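Local coordinates for protein MGS-M4 (Unidentified, PDB 4Q3M) that probably reduces carbonyl compounds, as expected of a TIM-barrel aldo-keto reductase, although its natural substrate is unknown, at residues E52-A57 with K93-D98; R56-S61 with I68-K73; K203-H208 with P213-R218; I221-V226 with E251-I256. All coordinates share one frame; numbering follows the deposited sequence.

Contact 1 (E52-A57 with K93-D98); sequences EEVGRA and KNLGLD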
loop_
_atom_site.group_PDB
_atom_site.type_symbol
_atom_site.label_atom_id
_atom_site.label_comp_id
_atom_site.label_asym_id
_atom_site.label_seq_id
_atom_site.Cartn_x
_atom_site.Cartn_y
_atom_site.Cartn_z
ATOM N N GLU A 52 -12.216 28.667 0.690
ATOM C CA GLU A 52 -12.829 29.966 0.916
ATOM C C GLU A 52 -12.544 30.481 2.324
ATOM O O GLU A 52 -12.100 31.617 2.501
ATOM C CB GLU A 52 -14.337 29.885 0.677
ATOM C CG GLU A 52 -14.724 29.636 -0.770
ATOM C CD GLU A 52 -16.212 29.793 -1.008
ATOM O OE1 GLU A 52 -16.814 30.718 -0.424
ATOM O OE2 GLU A 52 -16.780 28.992 -1.780
ATOM N N GLU A 53 -12.794 29.639 3.323
ATOM C CA GLU A 53 -12.595 30.020 4.718
ATOM C C GLU A 53 -11.117 30.152 5.069
ATOM O O GLU A 53 -10.737 31.005 5.871
ATOM C CB GLU A 53 -13.262 29.008 5.650
ATOM C CG GLU A 53 -14.777 28.968 5.540
ATOM C CD GLU A 53 -15.412 28.061 6.575
ATOM O OE1 GLU A 53 -14.667 27.457 7.375
ATOM O OE2 GLU A 53 -16.656 27.952 6.587
ATOM N N VAL A 54 -10.288 29.302 4.471
ATOM C CA VAL A 54 -8.847 29.359 4.691
ATOM C C VAL A 54 -8.268 30.649 4.117
ATOM O O VAL A 54 -7.485 31.335 4.775
ATOM C CB VAL A 54 -8.127 28.146 4.063
ATOM C CG1 VAL A 54 -6.622 28.369 4.033
ATOM C CG2 VAL A 54 -8.467 26.874 4.824
ATOM N N GLY A 55 -8.671 30.978 2.895
ATOM C CA GLY A 55 -8.168 32.154 2.209
ATOM C C GLY A 55 -8.513 33.467 2.885
ATOM O O GLY A 55 -7.718 34.406 2.869
ATOM N N ARG A 56 -9.700 33.537 3.478
ATOM C CA ARG A 56 -10.144 34.757 4.145
ATOM C C ARG A 56 -9.510 34.904 5.524
ATOM O O ARG A 56 -9.321 36.018 6.012
ATOM C CB ARG A 56 -11.670 34.781 4.261
ATOM C CG ARG A 56 -12.377 34.982 2.933
ATOM C CD ARG A 56 -13.884 35.051 3.107
ATOM N NE ARG A 56 -14.570 35.186 1.825
ATOM C CZ ARG A 56 -14.829 34.168 1.012
ATOM N NH1 ARG A 56 -14.456 32.944 1.350
ATOM N NH2 ARG A 56 -15.456 34.373 -0.138
ATOM N N ALA A 57 -9.185 33.777 6.148
ATOM C CA ALA A 57 -8.508 33.792 7.438
ATOM C C ALA A 57 -7.086 34.317 7.282
ATOM O O ALA A 57 -6.529 34.920 8.200
ATOM C CB ALA A 57 -8.500 32.403 8.052
ATOM N N LYS A 93 -8.958 31.513 -6.948
ATOM C CA LYS A 93 -9.975 32.525 -6.680
ATOM C C LYS A 93 -10.655 32.304 -5.332
ATOM O O LYS A 93 -10.925 33.261 -4.605
ATOM C CB LYS A 93 -11.016 32.542 -7.800
ATOM C CG LYS A 93 -10.505 33.142 -9.100
ATOM C CD LYS A 93 -11.558 33.081 -10.193
ATOM C CE LYS A 93 -11.054 33.724 -11.474
ATOM N NZ LYS A 93 -12.073 33.679 -12.558
ATOM N N ASN A 94 -10.935 31.046 -5.005
ATOM C CA ASN A 94 -11.526 30.707 -3.715
ATOM C C ASN A 94 -10.623 31.129 -2.562
ATOM O O ASN A 94 -11.092 31.646 -1.549
ATOM C CB ASN A 94 -11.812 29.207 -3.626
ATOM C CG ASN A 94 -12.957 28.775 -4.521
ATOM O OD1 ASN A 94 -13.838 29.570 -4.851
ATOM N ND2 ASN A 94 -12.952 27.508 -4.917
ATOM N N LEU A 95 -9.323 30.913 -2.734
ATOM C CA LEU A 95 -8.340 31.256 -1.714
ATOM C C LEU A 95 -8.086 32.758 -1.633
ATOM O O LEU A 95 -7.440 33.231 -0.699
ATOM C CB LEU A 95 -7.023 30.522 -1.978
ATOM C CG LEU A 95 -6.987 29.039 -1.609
ATOM C CD1 LEU A 95 -5.811 28.347 -2.277
ATOM C CD2 LEU A 95 -6.914 28.881 -0.099
ATOM N N GLY A 96 -8.582 33.505 -2.613
ATOM C CA GLY A 96 -8.392 34.946 -2.635
ATOM C C GLY A 96 -6.937 35.334 -2.816
ATOM O O GLY A 96 -6.532 36.456 -2.508
ATOM N N LEU A 97 -6.149 34.380 -3.297
ATOM C CA LEU A 97 -4.766 34.613 -3.680
ATOM C C LEU A 97 -4.734 34.673 -5.192
ATOM O O LEU A 97 -5.716 34.317 -5.828
ATOM C CB LEU A 97 -3.866 33.482 -3.187
ATOM C CG LEU A 97 -4.085 32.984 -1.759
ATOM C CD1 LEU A 97 -3.363 31.664 -1.557
ATOM C CD2 LEU A 97 -3.626 34.008 -0.740
ATOM N N ASP A 98 -3.618 35.108 -5.768
ATOM C CA ASP A 98 -3.367 34.878 -7.191
ATOM C C ASP A 98 -1.934 34.398 -7.440
ATOM O O ASP A 98 -1.383 34.586 -8.525
ATOM C CB ASP A 98 -3.700 36.116 -8.032
ATOM C CG ASP A 98 -5.119 36.069 -8.613
ATOM O OD1 ASP A 98 -5.935 35.225 -8.191
ATOM O OD2 ASP A 98 -5.425 36.885 -9.507
#

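Contact 2 (R56-S61 with I68-K73); sequences RAIKDS and IFVTTK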
loop_
_atom_site.group_PDB
_atom_site.type_symbol
_atom_site.label_atom_id
_atom_site.label_comp_id
_atom_site.label_asym_id
_atom_site.label_seq_id
_atom_site.Cartn_x
_atom_site.Cartn_y
_atom_site.Cartn_z
ATOM N N ARG A 56 -9.700 33.537 3.478
ATOM C CA ARG A 56 -10.144 34.757 4.145
ATOM C C ARG A 56 -9.510 34.904 5.524
ATOM O O ARG A 56 -9.321 36.018 6.012
ATOM C CB ARG A 56 -11.670 34.781 4.261
ATOM C CG ARG A 56 -12.377 34.982 2.933
ATOM C CD ARG A 56 -13.884 35.051 3.107
ATOM N NE ARG A 56 -14.570 35.186 1.825
ATOM C CZ ARG A 56 -14.829 34.168 1.012
ATOM N NH1 ARG A 56 -14.456 32.944 1.350
ATOM N NH2 ARG A 56 -15.456 34.373 -0.138
ATOM N N ALA A 57 -9.185 33.777 6.148
ATOM C CA ALA A 57 -8.508 33.792 7.438
ATOM C C ALA A 57 -7.086 34.317 7.282
ATOM O O ALA A 57 -6.529 34.920 8.200
ATOM C CB ALA A 57 -8.500 32.403 8.052
ATOM N N ILE A 58 -6.508 34.083 6.108
ATOM C CA ILE A 58 -5.163 34.550 5.800
ATOM C C ILE A 58 -5.147 36.063 5.585
ATOM O O ILE A 58 -4.220 36.750 6.017
ATOM C CB ILE A 58 -4.600 33.834 4.555
ATOM C CG1 ILE A 58 -4.458 32.336 4.831
ATOM C CG2 ILE A 58 -3.257 34.421 4.151
ATOM C CD1 ILE A 58 -3.978 31.535 3.643
ATOM N N LYS A 59 -6.181 36.580 4.929
ATOM C CA LYS A 59 -6.297 38.017 4.693
ATOM C C LYS A 59 -6.436 38.804 5.993
ATOM O O LYS A 59 -5.715 39.775 6.223
ATOM C CB LYS A 59 -7.493 38.323 3.786
ATOM C CG LYS A 59 -7.263 38.047 2.310
ATOM C CD LYS A 59 -8.291 38.784 1.461
ATOM C CE LYS A 59 -8.195 38.388 -0.003
ATOM N NZ LYS A 59 -6.823 38.591 -0.546
ATOM N N ASP A 60 -7.364 38.375 6.842
ATOM C CA ASP A 60 -7.712 39.121 8.047
ATOM C C ASP A 60 -6.687 38.971 9.171
ATOM O O ASP A 60 -6.843 39.557 10.241
ATOM C CB ASP A 60 -9.090 38.681 8.552
ATOM C CG ASP A 60 -10.203 39.019 7.581
ATOM O OD1 ASP A 60 -10.015 39.929 6.747
ATOM O OD2 ASP A 60 -11.270 38.371 7.653
ATOM N N SER A 61 -5.638 38.191 8.927
ATOM C CA SER A 61 -4.638 37.916 9.955
ATOM C C SER A 61 -3.620 39.045 10.102
ATOM O O SER A 61 -2.824 39.048 11.043
ATOM C CB SER A 61 -3.909 36.606 9.649
ATOM O OG SER A 61 -3.107 36.732 8.487
ATOM N N ILE A 68 3.584 33.474 4.388
ATOM C CA ILE A 68 2.704 32.343 4.661
ATOM C C ILE A 68 2.712 31.345 3.505
ATOM O O ILE A 68 2.406 31.695 2.365
ATOM C CB ILE A 68 1.256 32.797 4.922
ATOM C CG1 ILE A 68 1.208 33.794 6.080
ATOM C CG2 ILE A 68 0.364 31.598 5.208
ATOM C CD1 ILE A 68 -0.186 34.286 6.403
ATOM N N PHE A 69 3.064 30.101 3.814
ATOM C CA PHE A 69 3.114 29.037 2.818
ATOM C C PHE A 69 1.739 28.398 2.653
ATOM O O PHE A 69 1.216 27.788 3.584
ATOM C CB PHE A 69 4.149 27.982 3.223
ATOM C CG PHE A 69 4.575 27.077 2.100
ATOM C CD1 PHE A 69 3.801 25.989 1.733
ATOM C CD2 PHE A 69 5.762 27.307 1.424
ATOM C CE1 PHE A 69 4.198 25.155 0.706
ATOM C CE2 PHE A 69 6.163 26.475 0.395
ATOM C CZ PHE A 69 5.380 25.398 0.037
ATOM N N VAL A 70 1.156 28.539 1.467
ATOM C CA VAL A 70 -0.170 27.987 1.205
ATOM C C VAL A 70 -0.120 26.846 0.197
ATOM O O VAL A 70 0.315 27.027 -0.942
ATOM C CB VAL A 70 -1.140 29.065 0.689
ATOM C CG1 VAL A 70 -2.529 28.472 0.489
ATOM C CG2 VAL A 70 -1.190 30.238 1.653
ATOM N N THR A 71 -0.571 25.672 0.623
ATOM C CA THR A 71 -0.630 24.507 -0.249
ATOM C C THR A 71 -2.068 24.063 -0.477
ATOM O O THR A 71 -2.821 23.862 0.475
ATOM C CB THR A 71 0.164 23.319 0.327
ATOM O OG1 THR A 71 1.541 23.686 0.477
ATOM C CG2 THR A 71 0.067 22.110 -0.593
ATOM N N THR A 72 -2.448 23.921 -1.741
ATOM C CA THR A 72 -3.718 23.294 -2.076
ATOM C C THR A 72 -3.476 22.187 -3.093
ATOM O O THR A 72 -2.392 22.088 -3.672
ATOM C CB THR A 72 -4.742 24.303 -2.622
ATOM O OG1 THR A 72 -6.028 23.675 -2.717
ATOM C CG2 THR A 72 -4.324 24.809 -3.985
ATOM N N LYS A 73 -4.481 21.345 -3.297
ATOM C CA LYS A 73 -4.315 20.169 -4.136
ATOM C C LYS A 73 -5.378 20.091 -5.216
ATOM O O LYS A 73 -6.461 20.660 -5.086
ATOM C CB LYS A 73 -4.352 18.899 -3.286
ATOM C CG LYS A 73 -3.537 18.992 -2.011
ATOM C CD LYS A 73 -3.588 17.701 -1.219
ATOM C CE LYS A 73 -2.927 17.874 0.138
ATOM N NZ LYS A 73 -3.711 18.772 1.033
#

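Contact 3 (K203-H208 with P213-R218); sequences KIAKKH and PQIAIR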
loop_
_atom_site.group_PDB
_atom_site.type_symbol
_atom_site.label_atom_id
_atom_site.label_comp_id
_atom_site.label_asym_id
_atom_site.label_seq_id
_atom_site.Cartn_x
_atom_site.Cartn_y
_atom_site.Cartn_z
ATOM N N LYS A 203 6.307 6.476 26.893
ATOM C CA LYS A 203 7.491 6.501 27.740
ATOM C C LYS A 203 8.381 7.684 27.378
ATOM O O LYS A 203 8.684 8.514 28.227
ATOM C CB LYS A 203 8.280 5.191 27.626
ATOM C CG LYS A 203 9.795 5.353 27.762
ATOM C CD LYS A 203 10.555 4.404 26.846
ATOM C CE LYS A 203 12.061 4.619 26.950
ATOM N NZ LYS A 203 12.497 5.900 26.323
ATOM N N ILE A 204 8.779 7.777 26.111
ATOM C CA ILE A 204 9.774 8.767 25.715
ATOM C C ILE A 204 9.207 10.180 25.880
ATOM O O ILE A 204 9.954 11.158 25.911
ATOM C CB ILE A 204 10.276 8.505 24.258
ATOM C CG1 ILE A 204 9.359 9.103 23.187
ATOM C CG2 ILE A 204 10.510 7.021 24.020
ATOM C CD1 ILE A 204 9.760 10.502 22.773
ATOM N N ALA A 205 7.885 10.275 26.001
ATOM C CA ALA A 205 7.229 11.539 26.307
ATOM C C ALA A 205 7.537 11.980 27.738
ATOM O O ALA A 205 7.498 13.171 28.050
ATOM C CB ALA A 205 5.727 11.422 26.096
ATOM N N LYS A 206 7.838 11.014 28.602
ATOM C CA LYS A 206 8.252 11.301 29.975
ATOM C C LYS A 206 9.608 12.000 29.988
ATOM O O LYS A 206 9.894 12.816 30.864
ATOM C CB LYS A 206 8.322 10.008 30.801
ATOM C CG LYS A 206 9.745 9.597 31.193
ATOM C CD LYS A 206 9.823 8.224 31.846
ATOM C CE LYS A 206 9.412 7.122 30.882
ATOM N NZ LYS A 206 9.518 5.763 31.479
ATOM N N LYS A 207 10.427 11.681 28.994
ATOM C CA LYS A 207 11.826 12.079 28.974
ATOM C C LYS A 207 11.989 13.556 28.642
ATOM O O LYS A 207 12.907 14.217 29.130
ATOM C CB LYS A 207 12.585 11.215 27.966
ATOM C CG LYS A 207 14.069 11.482 27.857
ATOM C CD LYS A 207 14.691 10.496 26.885
ATOM C CE LYS A 207 16.143 10.816 26.602
ATOM N NZ LYS A 207 16.711 9.867 25.608
ATOM N N HIS A 208 11.082 14.072 27.821
ATOM C CA HIS A 208 11.175 15.446 27.351
ATOM C C HIS A 208 10.015 16.301 27.854
ATOM O O HIS A 208 9.849 17.444 27.425
ATOM C CB HIS A 208 11.229 15.471 25.822
ATOM C CG HIS A 208 12.305 14.604 25.246
ATOM N ND1 HIS A 208 13.640 14.950 25.281
ATOM C CD2 HIS A 208 12.245 13.401 24.627
ATOM C CE1 HIS A 208 14.354 14.000 24.705
ATOM N NE2 HIS A 208 13.532 13.049 24.299
ATOM N N PRO A 213 1.536 13.346 20.965
ATOM C CA PRO A 213 1.540 13.938 19.620
ATOM C C PRO A 213 2.776 14.791 19.327
ATOM O O PRO A 213 3.360 14.652 18.253
ATOM C CB PRO A 213 0.279 14.808 19.618
ATOM C CG PRO A 213 -0.614 14.168 20.607
ATOM C CD PRO A 213 0.294 13.674 21.690
ATOM N N GLN A 214 3.158 15.651 20.271
ATOM C CA GLN A 214 4.342 16.498 20.128
ATOM C C GLN A 214 5.575 15.673 19.782
ATOM O O GLN A 214 6.464 16.124 19.060
ATOM C CB GLN A 214 4.596 17.287 21.413
ATOM C CG GLN A 214 3.613 18.412 21.665
ATOM C CD GLN A 214 3.876 19.127 22.975
ATOM O OE1 GLN A 214 4.229 18.502 23.976
ATOM N NE2 GLN A 214 3.710 20.445 22.975
ATOM N N ILE A 215 5.610 14.457 20.313
ATOM C CA ILE A 215 6.683 13.515 20.041
ATOM C C ILE A 215 6.682 13.038 18.595
ATOM O O ILE A 215 7.690 13.156 17.894
ATOM C CB ILE A 215 6.578 12.293 20.963
ATOM C CG1 ILE A 215 6.953 12.678 22.398
ATOM C CG2 ILE A 215 7.410 11.141 20.417
ATOM C CD1 ILE A 215 8.107 13.663 22.496
ATOM N N ALA A 216 5.548 12.494 18.160
ATOM C CA ALA A 216 5.405 11.958 16.811
ATOM C C ALA A 216 5.723 13.021 15.769
ATOM O O ALA A 216 6.279 12.726 14.711
ATOM C CB ALA A 216 4.001 11.415 16.604
ATOM N N ILE A 217 5.372 14.262 16.088
ATOM C CA ILE A 217 5.658 15.390 15.216
ATOM C C ILE A 217 7.159 15.659 15.157
ATOM O O ILE A 217 7.726 15.794 14.074
ATOM C CB ILE A 217 4.918 16.655 15.685
ATOM C CG1 ILE A 217 3.407 16.438 15.599
ATOM C CG2 ILE A 217 5.328 17.857 14.851
ATOM C CD1 ILE A 217 2.595 17.536 16.235
ATOM N N ARG A 218 7.796 15.721 16.324
ATOM C CA ARG A 218 9.233 15.976 16.409
ATOM C C ARG A 218 10.043 14.898 15.703
ATOM O O ARG A 218 11.046 15.187 15.052
ATOM C CB ARG A 218 9.679 16.074 17.868
ATOM C CG ARG A 218 11.159 16.384 18.034
ATOM C CD ARG A 218 11.519 17.703 17.366
ATOM N NE ARG A 218 12.961 17.867 17.215
ATOM C CZ ARG A 218 13.538 18.927 16.658
ATOM N NH1 ARG A 218 12.794 19.925 16.203
ATOM N NH2 ARG A 218 14.858 18.991 16.559
#

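Contact 4 (I221-V226 with E251-I256); sequences IEREIV and EDMKSI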
loop_
_atom_site.group_PDB
_atom_site.type_symbol
_atom_site.label_atom_id
_atom_site.label_comp_id
_atom_site.label_asym_id
_atom_site.label_seq_id
_atom_site.Cartn_x
_atom_site.Cartn_y
_atom_site.Cartn_z
ATOM N N ILE A 221 10.165 15.695 12.284
ATOM C CA ILE A 221 11.063 16.838 12.157
ATOM C C ILE A 221 12.516 16.380 12.120
ATOM O O ILE A 221 13.311 16.862 11.311
ATOM C CB ILE A 221 10.887 17.836 13.321
ATOM C CG1 ILE A 221 9.440 18.319 13.411
ATOM C CG2 ILE A 221 11.831 19.011 13.161
ATOM C CD1 ILE A 221 9.005 19.138 12.233
ATOM N N GLU A 222 12.851 15.440 13.000
ATOM C CA GLU A 222 14.206 14.906 13.083
ATOM C C GLU A 222 14.605 14.198 11.791
ATOM O O GLU A 222 15.777 14.188 11.415
ATOM C CB GLU A 222 14.332 13.943 14.268
ATOM C CG GLU A 222 14.085 14.575 15.634
ATOM C CD GLU A 222 15.214 15.483 16.090
ATOM O OE1 GLU A 222 16.256 15.542 15.404
ATOM O OE2 GLU A 222 15.060 16.140 17.143
ATOM N N ARG A 223 13.622 13.612 11.112
ATOM C CA ARG A 223 13.868 12.908 9.857
ATOM C C ARG A 223 13.827 13.848 8.656
ATOM O O ARG A 223 13.784 13.393 7.511
ATOM C CB ARG A 223 12.846 11.786 9.662
ATOM C CG ARG A 223 12.940 10.656 10.670
ATOM C CD ARG A 223 11.887 9.598 10.381
ATOM N NE ARG A 223 12.062 9.006 9.058
ATOM C CZ ARG A 223 11.129 8.304 8.423
ATOM N NH1 ARG A 223 9.946 8.107 8.988
ATOM N NH2 ARG A 223 11.377 7.802 7.220
ATOM N N GLU A 224 13.837 15.151 8.927
ATOM C CA GLU A 224 13.770 16.180 7.889
ATOM C C GLU A 224 12.549 15.997 6.988
ATOM O O GLU A 224 12.627 16.177 5.773
ATOM C CB GLU A 224 15.052 16.184 7.053
ATOM C CG GLU A 224 16.299 16.553 7.841
ATOM C CD GLU A 224 17.550 16.580 6.985
ATOM O OE1 GLU A 224 17.550 15.949 5.908
ATOM O OE2 GLU A 224 18.533 17.237 7.389
ATOM N N ILE A 225 11.425 15.636 7.599
ATOM C CA ILE A 225 10.173 15.453 6.874
ATOM C C ILE A 225 9.173 16.547 7.232
ATOM O O ILE A 225 8.937 16.821 8.409
ATOM C CB ILE A 225 9.545 14.074 7.171
ATOM C CG1 ILE A 225 10.440 12.952 6.643
ATOM C CG2 ILE A 225 8.151 13.973 6.565
ATOM C CD1 ILE A 225 9.875 11.564 6.869
ATOM N N VAL A 226 8.592 17.176 6.213
ATOM C CA VAL A 226 7.565 18.187 6.429
ATOM C C VAL A 226 6.316 17.545 7.025
ATOM O O VAL A 226 5.813 16.549 6.504
ATOM C CB VAL A 226 7.201 18.917 5.122
ATOM C CG1 VAL A 226 6.109 19.946 5.376
ATOM C CG2 VAL A 226 8.433 19.576 4.523
ATOM N N GLU A 251 19.009 7.144 20.785
ATOM C CA GLU A 251 18.307 6.014 21.387
ATOM C C GLU A 251 16.795 6.218 21.327
ATOM O O GLU A 251 16.039 5.249 21.281
ATOM C CB GLU A 251 18.764 5.793 22.833
ATOM C CG GLU A 251 17.913 6.479 23.891
ATOM C CD GLU A 251 18.220 5.986 25.291
ATOM O OE1 GLU A 251 17.328 6.071 26.161
ATOM O OE2 GLU A 251 19.353 5.513 25.521
ATOM N N ASP A 252 16.360 7.474 21.321
ATOM C CA ASP A 252 14.946 7.785 21.144
ATOM C C ASP A 252 14.501 7.389 19.745
ATOM O O ASP A 252 13.496 6.700 19.573
ATOM C CB ASP A 252 14.671 9.273 21.378
ATOM C CG ASP A 252 14.659 9.643 22.848
ATOM O OD1 ASP A 252 14.354 8.765 23.683
ATOM O OD2 ASP A 252 14.948 10.815 23.168
ATOM N N MET A 253 15.269 7.825 18.751
ATOM C CA MET A 253 14.965 7.554 17.351
ATOM C C MET A 253 14.933 6.058 17.055
ATOM O O MET A 253 14.091 5.587 16.292
ATOM C CB MET A 253 15.988 8.243 16.447
ATOM C CG MET A 253 15.952 9.759 16.527
ATOM S SD MET A 253 14.380 10.428 15.954
ATOM C CE MET A 253 14.436 9.964 14.225
ATOM N N LYS A 254 15.853 5.318 17.665
ATOM C CA LYS A 254 15.915 3.876 17.468
ATOM C C LYS A 254 14.791 3.180 18.230
ATOM O O LYS A 254 14.390 2.069 17.883
ATOM C CB LYS A 254 17.276 3.330 17.905
ATOM C CG LYS A 254 17.924 2.414 16.880
ATOM C CD LYS A 254 17.981 3.081 15.513
ATOM C CE LYS A 254 18.660 2.191 14.485
ATOM N NZ LYS A 254 18.175 2.471 13.104
ATOM N N SER A 255 14.287 3.842 19.266
ATOM C CA SER A 255 13.165 3.320 20.036
ATOM C C SER A 255 11.853 3.566 19.296
ATOM O O SER A 255 10.935 2.748 19.348
ATOM C CB SER A 255 13.121 3.957 21.426
ATOM O OG SER A 255 12.211 3.279 22.272
ATOM N N ILE A 256 11.776 4.702 18.609
ATOM C CA ILE A 256 10.613 5.037 17.795
ATOM C C ILE A 256 10.601 4.187 16.524
ATOM O O ILE A 256 9.544 3.889 15.971
ATOM C CB ILE A 256 10.598 6.542 17.425
ATOM C CG1 ILE A 256 10.572 7.403 18.690
ATOM C CG2 ILE A 256 9.409 6.881 16.537
ATOM C CD1 ILE A 256 10.435 8.885 18.420
#

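Contact 1 (E52-A57 with K93-D98)
Val54 holds CG1 anti to its backbone N (chi1 168°), while Leu95 sets CG anti to its own carbonyl carbon (chi1 -76°); these torsions bring Val54 CG1 to 4.2 Å from Leu95 CD2. The CA–CB bond of Leu95 points away from helix 51-59, yet its branched end turns back, and the two side chains run side by side in the same direction. Next to this apolar pair the backbones themselves meet. Because Gly55 has no side chain, its CA can lie 4.0 Å from Leu95 CA; a beta carbon there would run into Leu95 O. The glycine CA makes a CH...O contact with that carbonyl, Gly55 CA to Leu95 O being 3.2 Å. One turn earlier, Glu52 CA approaches Asn94 O at 3.5 Å in a much straighter CH...O contact, 163° at the hydrogen. Beside it the aliphatic part of the glutamate reaches the asparagine, Glu52 CG lying 4.1 Å from Asn94 CB, with the carboxylate and amide planes only modestly tilted from each other. Asn94 ND2 makes a weak bond to Glu51 OE1, just before the first segment. The chain leaving helix 81-94 turns at Gly96, whose positive phi belongs to a Schellman motif, with Gly96 N bonded to Lys93 O at 3.1 Å. The contact thus joins helix 51-59 to the C-terminal end of helix 81-94, two successive outer helices of the barrel. Helix 26-37 packs on helix 51-59 as well, Val31 touching Val54 and Ala57, while Leu95 reaches on to Ile100 in the loop leading to strand 102-105.

Contact 2 (R56-S61 with I68-K73)
Ser61 OG is shared by two backbone groups as it borders Ile68: it donates a 2.7 Å hydrogen bond to Ile58 O, and Ile63 N adds a weak one. The hydroxyl meets the carbonyl of Ile58 from above its plane, 35° out of it, with a C=O...donor angle of 129°. This bond spans the turn after helix 51-59 and leaves Ser61 OG 4.3 Å from Ile68 CD1, at the margin of an apolar contact.

Ile58 carries that contact with both of its branches. Its CA–CB bond points toward the strand, and CG1 stands anti to the carbonyl carbon with an extended chi2 of 177°, which carries the delta methyl out to the strand: Ile58 CD1 lies 3.7 Å from Val70 CG2. The shorter branch takes the other partner, Ile58 CG2 resting 3.8 Å from Ile68 CD1. Ile58 and Ile68 run antiparallel past each other, overlapping at these methyls, whereas Ile58 and Val70 meet at a slant. One helix residue therefore touches Val70 in the strand and Ile68 just before it, both turned toward the helix.

The arrangement belongs to the right-handed beta-alpha-beta unit of strand 41-43, helix 51-59 and strand 69-74, the repeating step of a TIM barrel. Helix 26-37 closes over Ile68 through Leu35, while strands 41-43 and 102-105 flank strand 69-74, the first bonding to Phe69 and Thr71, the second to Val70.

Contact 3 (K203-H208 with P213-R218)
Ile204 and Ile215 cross obliquely, each with its CA–CB bond directed toward the other helix. The delta methyl of Ile204 touches both branches of its partner: Ile204 CD1 is 3.4 Å from Ile215 CG2 and 3.6 Å from both Ile215 CG1 and Ile215 CD1. Ile204 reaches this place with CG1 between its backbone N and carbonyl carbon (chi1 84°). With CG1 anti to its carbonyl carbon (chi1 -71°), Ile215 turns both branches to the incoming methyl. Ala205 completes the group from beside Ile204; its CB lies 4.1 Å from Ile215 CG1, and Ala205 CA is 6.6 Å from Ile215 CA, consistent with the small side chain of Ala205. A single isoleucine thus meets two consecutive helix residues. Were Ile215 replaced by an alanine, both branches would go, which would probably leave the Ile204 delta methyl without its partner and open a gap beside Ala205. Pro213 and Ala216 pack against helix 192-196. Within the crossover from strand 180-184 to strand 226-227, helix 199-207 precedes the barrel helix 212-222 and is probably one of the extra helices that aldo-keto reductases carry outside the (beta/alpha)8 core.

Contact 4 (I221-V226 with E251-I256)
Met253 meets Glu222 and Arg223 by packing, touching only aliphatic parts of the two charged side chains. Its sulfur sits 3.9 Å from Glu222 CB, and the terminal methyl continues to the neighbouring residue, Met253 CE to Arg223 CG also being 3.9 Å. The methionine chain is bent at both chi2 and chi3 (-64° and -65°), which folds SD over the glutamate stem and turns CE toward the arginine. A serine in place of Met253 would lose this folded thioether and is likely to leave the stems of Glu222 and Arg223 without their apolar cover from helix 250-257.

The polar ends are bound elsewhere. Glu222 OE2 forms a salt bridge with Arg218 NE and hydrogen bonds with Leu248 N and Thr247 OG1, which fix the carboxylate while its beta carbon faces the sulfur. Arg223 NH1 bonds to Gln166 O, and one face of its guanidinium is covered by Ile225 CD1, 3.8 Å above the plane.

Backbone bonds shape the turn in between. Glu224, with positive phi, closes helix 212-222 in a Schellman motif, its N bonded to Ile221 O at 3.0 Å and Ile225 N to Leu220 O.

Helix 250-257, which follows the last barrel helix, 234-241, and is consistent with the family's second extra helix, leans on the C-terminal end of helix 212-222, where Trp219 touches both Met253 and Ile256. Beyond the turn the chain enters strand 226-227, alongside strand 180-184.

In the fold
The four contacts illustrate, in two clusters, how barrel helices are fixed. Contacts 1 and 2 share helix 51-59, centres about 6 Å apart; Lys59 NZ probably bonds to Gly96 O at 2.9 Å, and Leu95 and Leu97 reach Val70. Contacts 3 and 4 share helix 212-222, centres about 11 Å apart, and meet where Asp252 OD2 takes a salt bridge from Lys207 NZ and a probable hydrogen bond from His208 NE2. Contacts 2 and 4 lie on opposite sides of the chain's centre, centres about 29 Å but nearest atoms about 7 Å apart. Contact 2 probably lies nearest the active site: Lys73, salt-bridged to Asp43 and touching Tyr48, is consistent with the family's catalytic tetrad.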